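Local atomic coordinates of putative oxygenase (Streptomyces viridochromogenes Tue57, PDB entry 4XAA), a protein that probably acts as an iron- and 2-oxoglutarate-dependent oxygenase of the phytanoyl-CoA dioxygenase family, in the biosynthesis of an orthosomycin antibiotic. Residues T135-A146 and W206-D216. Numbering follows the deposited sequence.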
# COMPACT_ATOMS: atom_id res chain seq x y z
N THR A 135 7.53 -13.96 3.40
CA THR A 135 7.18 -14.25 4.78
C THR A 135 6.17 -13.24 5.31
O THR A 135 5.26 -13.59 6.07
CB THR A 135 8.45 -14.26 5.67
OG1 THR A 135 9.26 -15.39 5.30
CG2 THR A 135 8.10 -14.37 7.12
N VAL A 136 6.32 -11.98 4.90
CA VAL A 136 5.43 -10.90 5.32
C VAL A 136 5.11 -10.07 4.09
O VAL A 136 6.01 -9.68 3.37
CB VAL A 136 6.08 -10.01 6.45
CG1 VAL A 136 5.06 -9.11 7.10
CG2 VAL A 136 6.73 -10.87 7.50
N CYS A 137 3.84 -9.82 3.82
CA CYS A 137 3.48 -8.98 2.68
C CYS A 137 2.55 -7.85 3.05
O CYS A 137 1.92 -7.87 4.09
CB CYS A 137 2.83 -9.82 1.57
SG CYS A 137 1.25 -10.56 2.05
N ASN A 138 2.49 -6.85 2.17
CA ASN A 138 1.54 -5.77 2.26
C ASN A 138 0.47 -5.92 1.21
O ASN A 138 0.78 -6.13 0.04
CB ASN A 138 2.22 -4.41 2.09
CG ASN A 138 2.96 -3.95 3.34
OD1 ASN A 138 2.36 -3.43 4.28
ND2 ASN A 138 4.28 -4.13 3.35
N LEU A 139 -0.79 -5.82 1.61
CA LEU A 139 -1.87 -5.76 0.64
C LEU A 139 -2.26 -4.32 0.48
O LEU A 139 -2.63 -3.66 1.46
CB LEU A 139 -3.08 -6.60 1.06
CG LEU A 139 -3.15 -8.03 0.53
CD1 LEU A 139 -1.93 -8.80 0.96
CD2 LEU A 139 -4.40 -8.72 1.03
N SER A 140 -2.15 -3.81 -0.74
CA SER A 140 -2.53 -2.44 -1.02
C SER A 140 -3.86 -2.47 -1.75
O SER A 140 -3.93 -2.86 -2.92
CB SER A 140 -1.47 -1.73 -1.86
OG SER A 140 -0.21 -1.75 -1.20
N ILE A 141 -4.91 -2.10 -1.03
CA ILE A 141 -6.23 -2.00 -1.62
C ILE A 141 -6.41 -0.61 -2.20
O ILE A 141 -6.55 0.37 -1.48
CB ILE A 141 -7.35 -2.28 -0.59
CG1 ILE A 141 -7.09 -3.58 0.16
CG2 ILE A 141 -8.69 -2.34 -1.30
CD1 ILE A 141 -7.95 -3.74 1.40
N CYS A 142 -6.41 -0.55 -3.52
CA CYS A 142 -6.49 0.71 -4.25
C CYS A 142 -7.92 1.23 -4.35
O CYS A 142 -8.81 0.55 -4.86
CB CYS A 142 -5.88 0.50 -5.64
SG CYS A 142 -4.28 -0.32 -5.45
N LEU A 143 -8.14 2.42 -3.83
CA LEU A 143 -9.48 2.98 -3.82
C LEU A 143 -9.56 3.98 -4.96
O LEU A 143 -10.59 4.60 -5.19
CB LEU A 143 -9.81 3.63 -2.46
CG LEU A 143 -9.44 2.85 -1.19
CD1 LEU A 143 -9.68 3.70 0.05
CD2 LEU A 143 -10.21 1.54 -1.09
N ASP A 144 -8.45 4.12 -5.67
CA ASP A 144 -8.41 4.95 -6.86
C ASP A 144 -7.64 4.29 -8.03
O ASP A 144 -6.83 3.38 -7.82
CB ASP A 144 -7.78 6.30 -6.53
CG ASP A 144 -8.64 7.12 -5.60
OD1 ASP A 144 -9.71 7.58 -6.05
OD2 ASP A 144 -8.27 7.31 -4.43
N ASP A 145 -7.95 4.75 -9.24
CA ASP A 145 -7.09 4.57 -10.40
C ASP A 145 -5.75 5.25 -10.13
O ASP A 145 -5.72 6.41 -9.75
CB ASP A 145 -7.72 5.18 -11.66
CG ASP A 145 -8.87 4.35 -12.20
OD1 ASP A 145 -9.49 3.61 -11.43
OD2 ASP A 145 -9.15 4.45 -13.42
N ALA A 146 -4.65 4.54 -10.32
CA ALA A 146 -3.34 5.14 -10.13
C ALA A 146 -2.35 4.68 -11.19
O ALA A 146 -2.32 3.51 -11.57
CB ALA A 146 -2.82 4.82 -8.74
N TRP A 206 -6.91 12.37 -6.34
CA TRP A 206 -6.44 11.64 -5.17
C TRP A 206 -5.85 10.31 -5.57
O TRP A 206 -6.26 9.71 -6.56
CB TRP A 206 -7.58 11.39 -4.17
CG TRP A 206 -8.14 12.64 -3.61
CD1 TRP A 206 -9.09 13.43 -4.18
CD2 TRP A 206 -7.76 13.27 -2.39
NE1 TRP A 206 -9.33 14.51 -3.37
CE2 TRP A 206 -8.52 14.44 -2.27
CE3 TRP A 206 -6.84 12.95 -1.38
CZ2 TRP A 206 -8.40 15.30 -1.19
CZ3 TRP A 206 -6.73 13.81 -0.30
CH2 TRP A 206 -7.51 14.96 -0.21
N ARG A 207 -4.85 9.86 -4.82
CA ARG A 207 -4.57 8.44 -4.80
C ARG A 207 -4.75 7.99 -3.34
O ARG A 207 -4.01 8.42 -2.46
CB ARG A 207 -3.18 8.11 -5.33
CG ARG A 207 -2.95 6.59 -5.35
CD ARG A 207 -1.50 6.17 -5.52
NE ARG A 207 -1.34 4.73 -5.29
CZ ARG A 207 -0.39 4.19 -4.53
NH1 ARG A 207 0.51 4.96 -3.93
NH2 ARG A 207 -0.32 2.86 -4.38
N ARG A 208 -5.74 7.14 -3.11
CA ARG A 208 -6.01 6.64 -1.78
C ARG A 208 -5.86 5.13 -1.76
O ARG A 208 -6.39 4.44 -2.61
CB ARG A 208 -7.42 7.02 -1.33
CG ARG A 208 -7.80 8.48 -1.55
CD ARG A 208 -9.21 8.69 -1.05
NE ARG A 208 -9.91 9.83 -1.64
CZ ARG A 208 -10.46 9.83 -2.85
NH1 ARG A 208 -10.35 8.76 -3.62
NH2 ARG A 208 -11.09 10.90 -3.29
N THR A 209 -5.13 4.64 -0.77
CA THR A 209 -4.80 3.23 -0.68
C THR A 209 -4.92 2.78 0.77
O THR A 209 -4.52 3.50 1.68
CB THR A 209 -3.37 2.96 -1.21
OG1 THR A 209 -3.31 3.33 -2.59
CG2 THR A 209 -2.98 1.51 -1.07
N ILE A 210 -5.51 1.61 0.99
CA ILE A 210 -5.46 0.97 2.30
C ILE A 210 -4.39 -0.11 2.28
O ILE A 210 -4.51 -1.09 1.56
CB ILE A 210 -6.84 0.35 2.70
CG1 ILE A 210 -7.86 1.45 2.94
CG2 ILE A 210 -6.72 -0.51 3.94
CD1 ILE A 210 -9.26 0.94 3.12
N VAL A 211 -3.32 0.09 3.05
CA VAL A 211 -2.24 -0.89 3.17
C VAL A 211 -2.37 -1.69 4.48
O VAL A 211 -2.38 -1.12 5.59
CB VAL A 211 -0.84 -0.23 3.13
CG1 VAL A 211 0.26 -1.28 3.06
CG2 VAL A 211 -0.73 0.72 1.97
N ILE A 212 -2.46 -3.00 4.34
CA ILE A 212 -2.55 -3.90 5.48
C ILE A 212 -1.36 -4.85 5.40
O ILE A 212 -1.06 -5.41 4.36
CB ILE A 212 -3.91 -4.68 5.51
CG1 ILE A 212 -5.09 -3.70 5.53
CG2 ILE A 212 -4.02 -5.60 6.70
CD1 ILE A 212 -6.44 -4.38 5.74
N GLU A 213 -0.65 -5.01 6.50
CA GLU A 213 0.47 -5.93 6.48
C GLU A 213 0.07 -7.28 7.07
O GLU A 213 -0.51 -7.33 8.15
CB GLU A 213 1.65 -5.35 7.24
CG GLU A 213 2.85 -6.27 7.29
CD GLU A 213 4.03 -5.61 7.96
OE1 GLU A 213 4.53 -4.60 7.42
OE2 GLU A 213 4.46 -6.10 9.03
N TYR A 214 0.35 -8.35 6.34
CA TYR A 214 0.06 -9.70 6.81
C TYR A 214 1.34 -10.49 6.97
O TYR A 214 2.23 -10.41 6.12
CB TYR A 214 -0.88 -10.45 5.86
CG TYR A 214 -2.23 -9.81 5.70
CD1 TYR A 214 -3.33 -10.22 6.48
CD2 TYR A 214 -2.42 -8.79 4.79
CE1 TYR A 214 -4.56 -9.62 6.32
CE2 TYR A 214 -3.64 -8.18 4.63
CZ TYR A 214 -4.70 -8.60 5.39
OH TYR A 214 -5.90 -7.96 5.21
N ALA A 215 1.41 -11.27 8.05
CA ALA A 215 2.66 -11.93 8.40
C ALA A 215 2.49 -13.38 8.81
O ALA A 215 1.53 -13.72 9.48
CB ALA A 215 3.35 -11.16 9.53
N ASP A 216 3.43 -14.21 8.38
CA ASP A 216 3.65 -15.50 9.01
C ASP A 216 3.70 -15.25 10.51
O ASP A 216 4.53 -14.47 10.96
CB ASP A 216 4.96 -16.12 8.51
CG ASP A 216 5.23 -17.50 9.10
OD1 ASP A 216 4.62 -17.88 10.12
OD2 ASP A 216 6.07 -18.22 8.54
O HOH W 1 2.70 -1.94 6.37
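Leu139 lies across the CD2-CE2 side of the Tyr214 ring at about a right angle, its CD2 3.7 Å from Tyr214 CE2 and its CD1 beside Tyr214 CD2. Tyr214 is paired with Cys137 on the antiparallel neighbour, two residues along from the Leu139-Ile212 pair, and its ring reaches Leu139 diagonally; with Tyr214 CG beside its own backbone N (chi1 -62°), the far end of the side chain swings back to Leu139. On the same face Ile141 pairs with Ile210, and Leu143 CD1 reaches the Ile210 side chain beyond the last bridge. The backbones are laced at the hydrogen-bonded pairs Cys137-Tyr214, Leu139-Ile212 and Ile141-Ile210, with Leu139 N to Ile212 O at 2.8 Å. Val136, Asn138 and Ser140 point to the other face, where Asn138 OD1 comes over Val211 CG1 at 3.2 Å and takes a hydrogen bond from a water at 2.6 Å. Glu213 stretches out there with CG anti to its backbone N (chi1 179°), laying CG 3.6 Å from Val136 CG1; its OE2 is held by Thr107 OG1 and by a salt bridge to Arg128. Just past the end of strand 136-142, at the start of strand 207-215, Asp144 OD2 accepts a hydrogen bond from Arg208 N at 2.9 Å through its anti lone pair and makes a salt bridge with Arg208 NH1 at 2.7 Å, although the hydrogen bonds from NH1 to both carboxylate oxygens are weak, being strongly bent. The carboxylate and guanidinium planes are 36° apart, and Trp206 CB covers the centre of one guanidinium face. This is a central strand pair of the double-stranded beta helix: the Asn138 side chain lies about 6 Å from the nickel ion bound by His125, Asp127 and His196, while helix 90-100 packs on Leu139 and Tyr214, and strands 186-191 and 105-114 flank the pair.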